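Fructuronate-tagaturonate epimerase UxaE from Cohnella laeviribosi in complex with 1 glycerol (Cohnella laeviribosi, PDB 6IL9) probably interconverts D-fructuronate and D-tagaturonate by epimerisation, using a zinc ion held in a TIM-barrel enzyme. Local coordinates at residues F79-P84 against A145-G150; D52-E57 against L73-H78; H17-S22 against V31-A36. One frame throughout, in Å; residues are numbered along the deposited sequence.

In the fold
From the N terminus, contact 3 comes first: residues 17-22 meet 31-36 across a beta hairpin, closing a loop of eight residues at one border of the N-terminal antiparallel sheet. Contact 2 follows, where the end of helix 49-53 folds back on helix 69-78 and closes a loop of fifteen residues that holds most of strand 57-59 and all of strand 62-66. Contact 1 opens directly after that helix and spans sixty residues to reach the end of helix 135-149. The three closures run in series, none nested or crossed. Phe147 joins them in space, packing on Leu75 of contact 2 and Val31 of contact 3, so sheet, helix 69-78 and barrel-associated helix 135-149 share one core.

Contact 1: residues F79-P84 against A145-G150; sequences FPFTVP and AVFQEG
Phe147 meets three side chains of 79-84 with two ring carbons, CE1 on Phe79 and CD1 on Phe81 and Thr82, and with Phe81 and Val146 it supplies most of the buried surface. Its CG is anti to the backbone N (chi1 -172°), which carries the ring off the helix toward the loop. CE1 then sits over a face of Phe79, displaced toward the rim and 4.0 Å from Phe79 CD2. Ring centroids 5.5 Å apart and planes at 63° define a T-shaped (edge-to-face) pair in which Phe147 offers the edge. CD1 of Phe147 serves the other two neighbours: Phe81 CZ lies 4.0 Å from it, and the methyl CG2 of Thr82 reaches the Phe147 ring edge.

Phe81 runs past Val146 in the opposite direction. Its edge meets the helix backbone, CE1 standing 3.6 Å from Val146 O, while its CD1 touches Val146 CG2 at 4.1 Å. That same methyl packs against the CA of Thr82. The loop is held in shape by Thr82, whose OG1 and N both donate to Phe79 O, the hydroxyl bond measuring 2.6 Å. His24 meets the rings of Phe81 and Phe147 as well. The arrangement is an aromatic cluster joining the 3-10 turn after helix 69-78 to the Schellman-capped end of helix 135-149, which links strands 117-124 and 156-162 in the beta-alpha succession of the TIM barrel.

Contact 2: residues D52-E57 against L73-H78; sequences DELRGE and LVLNRH
Glu53 OE1 takes three hydrogen bonds from helix 69-78, one from His78 and two from Arg77. The straightest is from His78 NE2, 2.6 Å from Glu53 OE1 with an N-H...O angle of 177°; the acceptor lies in the imidazole plane. Arg77 approaches side-on, with NH1 2.8 Å and NE 3.0 Å from Glu53 OE1, a salt bridge in which two nitrogens share one oxygen. The oxygen is near the guanidinium plane, yet all three donors stand out of the carboxylate plane, which is turned 59° from the guanidinium.

Conformation explains the convergence. Arg77 starts out extended, then bends at chi3 (52°), swinging NE and NH1 back to meet a glutamate that crosses it at about a right angle. Extended beyond CG, the Glu53 chain carries its carboxylate out to both partners while CB remains 3.7 Å from Val74 CG1. Water 1 donates to Glu53 OE2 at 2.7 Å and makes a weak bond to Arg77 NE. Next to the polar group, Leu54 CD2 packs 3.9 Å from Val74 CG1 and extends to Leu75 CD2.

With an alanine in place of Glu53, the Arg77 charge is likely to lose its mate here and His78 NE2 its acceptor, and the arginine end would be freer to turn. Since His78 ND1 also bonds Ser26 OG, both ring nitrogens are engaged and the imidazole rotation is fixed. The carboxylate would tend to favour a protonated imidazole and the arginine on the same oxygen to oppose it, so the geometry establishes an NE2-H donor but not the ring's charge.

Contact 3: residues H17-S22 against V31-A36; sequences HVYPRS and VQMIKA
His17 and Val18 run antiparallel to Ile34 and Lys35, with Val18 and Ile34 forming a non-hydrogen-bonded pair at a CA-CA separation of 4.4 Å. Backbone bonds flank that pair: Lys35 N donates to His17 O, and Tyr19 N to Met33 O, 3.0 Å apart and nearly straight at 170°. Beyond Tyr19 the first segment turns away, and a side chain takes over the pairing. Ser22 OG accepts from Met33 N at 2.8 Å and donates to Tyr19 O, which Ser22 N also bonds; chi1 of 72° sets the hydroxyl between these partners.

On the face of Val18 and Ile34, their CG2 methyls touch, and Val18 also crosses the amide end of Gln32. Toward the other face, Tyr19 CD2 lies 3.8 Å from Met33 CG, and Met33 SD makes an oblique Met-aromatic contact with the ring, 5.0 Å from its centroid. Tyr19 OH rests 3.4 Å from Lys35 CD; farther out, Glu469 hydrogen-bonds the Tyr19 hydroxyl and forms a salt bridge with Lys35 NZ. This is a beta hairpin whose first strand is interrupted by a short loop, at the border of the antiparallel sheet preceding the TIM barrel.

Contact 1: residues F79-P84 against A145-G150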
loop_
_atom_site.group_PDB
_atom_site.type_symbol
_atom_site.label_atom_id
_atom_site.label_comp_id
_atom_site.label_asym_id
_atom_site.label_seq_id
_atom_site.Cartn_x
_atom_site.Cartn_y
_atom_site.Cartn_z
ATOM N N PHE A 79 16.864 4.532 17.964
ATOM C CA PHE A 79 16.312 5.632 17.179
ATOM C C PHE A 79 14.819 5.391 17.005
ATOM O O PHE A 79 14.384 4.747 16.039
ATOM C CB PHE A 79 17.028 5.755 15.837
ATOM C CG PHE A 79 18.503 5.988 15.969
ATOM C CD1 PHE A 79 18.986 7.242 16.298
ATOM C CD2 PHE A 79 19.405 4.947 15.780
ATOM C CE1 PHE A 79 20.347 7.464 16.422
ATOM C CE2 PHE A 79 20.771 5.163 15.906
ATOM C CZ PHE A 79 21.239 6.427 16.229
ATOM N N PRO A 80 14.001 5.890 17.933
ATOM C CA PRO A 80 12.558 5.616 17.862
ATOM C C PRO A 80 11.896 6.063 16.563
ATOM O O PRO A 80 10.887 5.463 16.172
ATOM C CB PRO A 80 12.008 6.380 19.076
ATOM C CG PRO A 80 13.166 6.378 20.049
ATOM C CD PRO A 80 14.385 6.551 19.196
ATOM N N PHE A 81 12.420 7.085 15.877
ATOM C CA PHE A 81 11.773 7.504 14.634
ATOM C C PHE A 81 11.843 6.435 13.545
ATOM O O PHE A 81 11.114 6.546 12.552
ATOM C CB PHE A 81 12.368 8.823 14.120
ATOM C CG PHE A 81 13.729 8.683 13.491
ATOM C CD1 PHE A 81 13.864 8.495 12.116
ATOM C CD2 PHE A 81 14.874 8.755 14.267
ATOM C CE1 PHE A 81 15.110 8.368 11.534
ATOM C CE2 PHE A 81 16.132 8.622 13.692
ATOM C CZ PHE A 81 16.254 8.433 12.325
ATOM N N THR A 82 12.675 5.403 13.707
ATOM C CA THR A 82 12.731 4.293 12.757
ATOM C C THR A 82 11.704 3.203 13.041
ATOM O O THR A 82 11.662 2.208 12.307
ATOM C CB THR A 82 14.136 3.661 12.728
ATOM O OG1 THR A 82 14.432 3.068 14.002
ATOM C CG2 THR A 82 15.185 4.710 12.396
ATOM N N VAL A 83 10.884 3.365 14.072
ATOM C CA VAL A 83 9.854 2.397 14.451
ATOM C C VAL A 83 8.523 2.875 13.887
ATOM O O VAL A 83 8.189 4.054 14.064
ATOM C CB VAL A 83 9.762 2.258 15.981
ATOM C CG1 VAL A 83 8.654 1.283 16.368
ATOM C CG2 VAL A 83 11.116 1.845 16.556
ATOM N N PRO A 84 7.744 2.024 13.222
ATOM C CA PRO A 84 6.453 2.479 12.685
ATOM C C PRO A 84 5.549 2.994 13.796
ATOM O O PRO A 84 5.588 2.503 14.926
ATOM C CB PRO A 84 5.864 1.222 12.036
ATOM C CG PRO A 84 7.022 0.278 11.856
ATOM C CD PRO A 84 7.979 0.591 12.968
ATOM N N ALA A 145 14.930 3.381 5.171
ATOM C CA ALA A 145 14.673 4.542 4.329
ATOM C C ALA A 145 14.585 5.821 5.153
ATOM O O ALA A 145 15.175 6.843 4.785
ATOM C CB ALA A 145 13.389 4.335 3.531
ATOM N N VAL A 146 13.834 5.801 6.259
ATOM C CA VAL A 146 13.727 7.046 7.023
ATOM C C VAL A 146 15.051 7.363 7.700
ATOM O O VAL A 146 15.374 8.534 7.919
ATOM C CB VAL A 146 12.573 7.018 8.046
ATOM C CG1 VAL A 146 11.239 6.866 7.339
ATOM C CG2 VAL A 146 12.778 5.928 9.099
ATOM N N PHE A 147 15.841 6.340 8.034
ATOM C CA PHE A 147 17.169 6.586 8.588
ATOM C C PHE A 147 18.081 7.217 7.541
ATOM O O PHE A 147 18.745 8.227 7.806
ATOM C CB PHE A 147 17.758 5.273 9.119
ATOM C CG PHE A 147 19.047 5.438 9.897
ATOM C CD1 PHE A 147 19.029 5.756 11.247
ATOM C CD2 PHE A 147 20.268 5.244 9.274
ATOM C CE1 PHE A 147 20.215 5.900 11.959
ATOM C CE2 PHE A 147 21.459 5.389 9.981
ATOM C CZ PHE A 147 21.426 5.713 11.324
ATOM N N GLN A 148 18.098 6.648 6.334
ATOM C CA GLN A 148 18.914 7.185 5.249
ATOM C C GLN A 148 18.608 8.650 4.978
ATOM O O GLN A 148 19.522 9.450 4.737
ATOM C CB GLN A 148 18.688 6.371 3.984
ATOM C CG GLN A 148 19.453 6.892 2.780
ATOM C CD GLN A 148 19.200 6.065 1.542
ATOM O OE1 GLN A 148 19.163 4.834 1.600
ATOM N NE2 GLN A 148 19.029 6.733 0.415
ATOM N N GLU A 149 17.329 9.016 4.993
ATOM C CA GLU A 149 16.885 10.356 4.651
ATOM C C GLU A 149 16.728 11.268 5.855
ATOM O O GLU A 149 16.334 12.430 5.683
ATOM C CB GLU A 149 15.552 10.287 3.900
ATOM C CG GLU A 149 15.624 9.544 2.591
ATOM C CD GLU A 149 16.470 10.269 1.561
ATOM O OE1 GLU A 149 16.518 11.520 1.599
ATOM O OE2 GLU A 149 17.088 9.581 0.725
ATOM N N GLY A 150 17.019 10.779 7.056
ATOM C CA GLY A 150 16.881 11.596 8.249
ATOM C C GLY A 150 15.479 12.132 8.425
ATOM O O GLY A 150 15.298 13.304 8.781
#

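Contact 2: residues D52-E57 against L73-H78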
loop_
_atom_site.group_PDB
_atom_site.type_symbol
_atom_site.label_atom_id
_atom_site.label_comp_id
_atom_site.label_asym_id
_atom_site.label_seq_id
_atom_site.Cartn_x
_atom_site.Cartn_y
_atom_site.Cartn_z
ATOM N N ASP A 52 28.322 -1.600 19.954
ATOM C CA ASP A 52 28.500 -2.989 20.368
ATOM C C ASP A 52 27.395 -3.878 19.823
ATOM O O ASP A 52 27.637 -5.047 19.494
ATOM C CB ASP A 52 28.545 -3.079 21.894
ATOM C CG ASP A 52 29.666 -2.258 22.494
ATOM O OD1 ASP A 52 30.714 -2.103 21.835
ATOM O OD2 ASP A 52 29.502 -1.771 23.630
ATOM N N GLU A 53 26.173 -3.345 19.723
ATOM C CA GLU A 53 25.023 -4.165 19.361
ATOM C C GLU A 53 24.906 -4.369 17.856
ATOM O O GLU A 53 24.403 -5.408 17.414
ATOM C CB GLU A 53 23.745 -3.536 19.921
ATOM C CG GLU A 53 23.650 -3.633 21.444
ATOM C CD GLU A 53 22.671 -2.645 22.056
ATOM O OE1 GLU A 53 21.805 -2.116 21.325
ATOM O OE2 GLU A 53 22.778 -2.394 23.279
ATOM N N LEU A 54 25.363 -3.411 17.060
ATOM C CA LEU A 54 25.392 -3.613 15.619
ATOM C C LEU A 54 26.332 -4.758 15.260
ATOM O O LEU A 54 27.394 -4.932 15.867
ATOM C CB LEU A 54 25.824 -2.333 14.909
ATOM C CG LEU A 54 24.819 -1.187 14.989
ATOM C CD1 LEU A 54 25.485 0.131 14.604
ATOM C CD2 LEU A 54 23.627 -1.489 14.086
ATOM N N ARG A 55 25.921 -5.553 14.281
ATOM C CA ARG A 55 26.715 -6.657 13.767
ATOM C C ARG A 55 27.380 -6.215 12.470
ATOM O O ARG A 55 26.700 -5.787 11.530
ATOM C CB ARG A 55 25.846 -7.895 13.541
ATOM C CG ARG A 55 26.623 -9.147 13.163
ATOM C CD ARG A 55 25.953 -10.408 13.714
ATOM N NE ARG A 55 25.878 -11.471 12.714
ATOM C CZ ARG A 55 25.750 -12.763 13.003
ATOM N NH1 ARG A 55 25.688 -13.661 12.027
ATOM N NH2 ARG A 55 25.689 -13.158 14.267
ATOM N N GLY A 56 28.703 -6.310 12.425
ATOM C CA GLY A 56 29.426 -5.946 11.227
ATOM C C GLY A 56 30.884 -6.325 11.347
ATOM O O GLY A 56 31.293 -6.996 12.295
ATOM N N GLU A 57 31.662 -5.891 10.360
ATOM C CA GLU A 57 33.103 -6.113 10.337
ATOM C C GLU A 57 33.833 -4.855 10.781
ATOM O O GLU A 57 33.480 -3.745 10.369
ATOM C CB GLU A 57 33.568 -6.520 8.942
ATOM C CG GLU A 57 32.782 -7.662 8.368
ATOM C CD GLU A 57 33.657 -8.678 7.679
ATOM O OE1 GLU A 57 33.305 -9.093 6.557
ATOM O OE2 GLU A 57 34.693 -9.064 8.263
ATOM N N LEU A 73 16.610 -3.953 13.974
ATOM C CA LEU A 73 16.054 -3.987 15.323
ATOM C C LEU A 73 16.934 -3.206 16.286
ATOM O O LEU A 73 16.432 -2.535 17.193
ATOM C CB LEU A 73 15.881 -5.434 15.782
ATOM C CG LEU A 73 14.982 -6.296 14.890
ATOM C CD1 LEU A 73 14.935 -7.737 15.367
ATOM C CD2 LEU A 73 13.581 -5.708 14.851
ATOM N N VAL A 74 18.252 -3.254 16.083
ATOM C CA VAL A 74 19.157 -2.433 16.883
ATOM C C VAL A 74 18.880 -0.951 16.651
ATOM O O VAL A 74 18.791 -0.158 17.599
ATOM C CB VAL A 74 20.618 -2.793 16.567
ATOM C CG1 VAL A 74 21.555 -1.924 17.382
ATOM C CG2 VAL A 74 20.855 -4.272 16.815
ATOM N N LEU A 75 18.717 -0.549 15.386
ATOM C CA LEU A 75 18.402 0.851 15.115
ATOM C C LEU A 75 17.067 1.241 15.746
ATOM O O LEU A 75 16.920 2.354 16.264
ATOM C CB LEU A 75 18.376 1.116 13.607
ATOM C CG LEU A 75 19.688 1.081 12.822
ATOM C CD1 LEU A 75 19.456 1.631 11.416
ATOM C CD2 LEU A 75 20.775 1.869 13.520
ATOM N N ASN A 76 16.086 0.331 15.715
ATOM C CA ASN A 76 14.794 0.599 16.339
ATOM C C ASN A 76 14.952 0.934 17.817
ATOM O O ASN A 76 14.258 1.813 18.342
ATOM C CB ASN A 76 13.870 -0.610 16.193
ATOM C CG ASN A 76 13.206 -0.714 14.822
ATOM O OD1 ASN A 76 12.590 -1.734 14.528
ATOM N ND2 ASN A 76 13.322 0.321 13.991
ATOM N N ARG A 77 15.856 0.231 18.510
ATOM C CA ARG A 77 16.016 0.450 19.944
ATOM C C ARG A 77 16.624 1.814 20.246
ATOM O O ARG A 77 16.246 2.461 21.230
ATOM C CB ARG A 77 16.866 -0.661 20.557
ATOM C CG ARG A 77 17.238 -0.403 22.024
ATOM C CD ARG A 77 17.773 -1.651 22.719
ATOM N NE ARG A 77 18.867 -2.284 21.982
ATOM C CZ ARG A 77 18.720 -3.335 21.178
ATOM N NH1 ARG A 77 19.774 -3.844 20.543
ATOM N NH2 ARG A 77 17.519 -3.873 21.004
ATOM N N HIS A 78 17.557 2.275 19.415
ATOM C CA HIS A 78 18.277 3.509 19.691
ATOM C C HIS A 78 17.698 4.727 18.980
ATOM O O HIS A 78 18.015 5.858 19.364
ATOM C CB HIS A 78 19.754 3.348 19.308
ATOM C CG HIS A 78 20.464 2.292 20.099
ATOM N ND1 HIS A 78 21.257 2.585 21.189
ATOM C CD2 HIS A 78 20.490 0.944 19.966
ATOM C CE1 HIS A 78 21.743 1.464 21.691
ATOM N NE2 HIS A 78 21.295 0.453 20.967
HETATM O O HOH W 1 20.667 -1.182 24.362
#

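Contact 3: residues H17-S22 against V31-A36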
loop_
_atom_site.group_PDB
_atom_site.type_symbol
_atom_site.label_atom_id
_atom_site.label_comp_id
_atom_site.label_asym_id
_atom_site.label_seq_id
_atom_site.Cartn_x
_atom_site.Cartn_y
_atom_site.Cartn_z
ATOM N N HIS A 17 30.426 6.877 -1.531
ATOM C CA HIS A 17 29.236 7.708 -1.399
ATOM C C HIS A 17 28.660 7.628 0.011
ATOM O O HIS A 17 28.379 6.538 0.519
ATOM C CB HIS A 17 28.172 7.288 -2.412
ATOM C CG HIS A 17 26.957 8.160 -2.380
ATOM N ND1 HIS A 17 26.983 9.486 -2.762
ATOM C CD2 HIS A 17 25.691 7.912 -1.968
ATOM C CE1 HIS A 17 25.779 10.009 -2.607
ATOM N NE2 HIS A 17 24.977 9.075 -2.128
ATOM N N VAL A 18 28.463 8.789 0.634
ATOM C CA VAL A 18 27.838 8.908 1.947
ATOM C C VAL A 18 26.486 9.572 1.754
ATOM O O VAL A 18 26.386 10.592 1.063
ATOM C CB VAL A 18 28.698 9.733 2.922
ATOM C CG1 VAL A 18 27.989 9.884 4.259
ATOM C CG2 VAL A 18 30.051 9.082 3.113
ATOM N N TYR A 19 25.455 8.996 2.353
ATOM C CA TYR A 19 24.138 9.604 2.269
ATOM C C TYR A 19 24.085 10.756 3.265
ATOM O O TYR A 19 24.209 10.522 4.468
ATOM C CB TYR A 19 23.053 8.571 2.540
ATOM C CG TYR A 19 22.937 7.555 1.416
ATOM C CD1 TYR A 19 22.304 7.884 0.223
ATOM C CD2 TYR A 19 23.485 6.283 1.538
ATOM C CE1 TYR A 19 22.207 6.958 -0.821
ATOM C CE2 TYR A 19 23.387 5.349 0.510
ATOM C CZ TYR A 19 22.748 5.695 -0.668
ATOM O OH TYR A 19 22.651 4.776 -1.691
ATOM N N PRO A 20 23.952 12.004 2.805
ATOM C CA PRO A 20 24.271 13.131 3.691
ATOM C C PRO A 20 23.298 13.285 4.841
ATOM O O PRO A 20 23.696 13.772 5.907
ATOM C CB PRO A 20 24.239 14.339 2.743
ATOM C CG PRO A 20 23.342 13.924 1.630
ATOM C CD PRO A 20 23.555 12.441 1.457
ATOM N N ARG A 21 22.048 12.859 4.679
ATOM C CA ARG A 21 21.067 12.980 5.746
ATOM C C ARG A 21 21.058 11.781 6.689
ATOM O O ARG A 21 20.216 11.727 7.592
ATOM C CB ARG A 21 19.671 13.182 5.146
ATOM C CG ARG A 21 19.510 14.462 4.329
ATOM C CD ARG A 21 18.114 14.514 3.708
ATOM N NE ARG A 21 17.855 15.721 2.922
ATOM C CZ ARG A 21 17.132 16.759 3.345
ATOM N NH1 ARG A 21 16.595 16.763 4.561
ATOM N NH2 ARG A 21 16.943 17.800 2.548
ATOM N N SER A 22 21.988 10.831 6.526
ATOM C CA SER A 22 21.970 9.595 7.293
ATOM C C SER A 22 22.807 9.649 8.564
ATOM O O SER A 22 22.877 8.643 9.277
ATOM C CB SER A 22 22.467 8.422 6.429
ATOM O OG SER A 22 23.873 8.528 6.214
ATOM N N VAL A 31 26.768 6.952 13.603
ATOM C CA VAL A 31 26.387 6.014 12.552
ATOM C C VAL A 31 25.976 6.804 11.317
ATOM O O VAL A 31 25.358 7.870 11.421
ATOM C CB VAL A 31 25.243 5.076 12.995
ATOM C CG1 VAL A 31 25.742 4.060 14.014
ATOM C CG2 VAL A 31 24.094 5.880 13.565
ATOM N N GLN A 32 26.334 6.279 10.146
ATOM C CA GLN A 32 25.896 6.842 8.876
ATOM C C GLN A 32 25.681 5.697 7.902
ATOM O O GLN A 32 26.054 4.556 8.172
ATOM C CB GLN A 32 26.916 7.838 8.319
ATOM C CG GLN A 32 28.231 7.210 7.920
ATOM C CD GLN A 32 29.272 8.253 7.572
ATOM O OE1 GLN A 32 29.215 9.389 8.051
ATOM N NE2 GLN A 32 30.220 7.883 6.725
ATOM N N MET A 33 25.063 6.013 6.762
ATOM C CA MET A 33 24.840 5.052 5.690
ATOM C C MET A 33 25.670 5.438 4.473
ATOM O O MET A 33 25.834 6.625 4.165
ATOM C CB MET A 33 23.356 4.983 5.302
ATOM C CG MET A 33 23.009 3.820 4.388
ATOM S SD MET A 33 21.221 3.634 4.056
ATOM C CE MET A 33 20.684 3.749 5.809
ATOM N N ILE A 34 26.197 4.424 3.786
ATOM C CA ILE A 34 27.033 4.605 2.616
ATOM C C ILE A 34 26.553 3.655 1.531
ATOM O O ILE A 34 25.732 2.767 1.764
ATOM C CB ILE A 34 28.526 4.344 2.916
ATOM C CG1 ILE A 34 28.724 2.873 3.295
ATOM C CG2 ILE A 34 29.020 5.264 4.022
ATOM C CD1 ILE A 34 30.186 2.420 3.274
ATOM N N LYS A 35 27.106 3.833 0.336
ATOM C CA LYS A 35 26.903 2.869 -0.734
ATOM C C LYS A 35 28.250 2.561 -1.361
ATOM O O LYS A 35 28.973 3.484 -1.744
ATOM C CB LYS A 35 25.936 3.391 -1.793
ATOM C CG LYS A 35 25.612 2.340 -2.846
ATOM C CD LYS A 35 24.492 2.813 -3.739
ATOM C CE LYS A 35 24.103 1.758 -4.759
ATOM N NZ LYS A 35 23.075 2.343 -5.669
ATOM N N ALA A 36 28.590 1.272 -1.442
ATOM C CA ALA A 36 29.837 0.839 -2.064
ATOM C C ALA A 36 29.600 -0.413 -2.895
ATOM O O ALA A 36 28.989 -1.369 -2.416
ATOM C CB ALA A 36 30.915 0.566 -1.011
#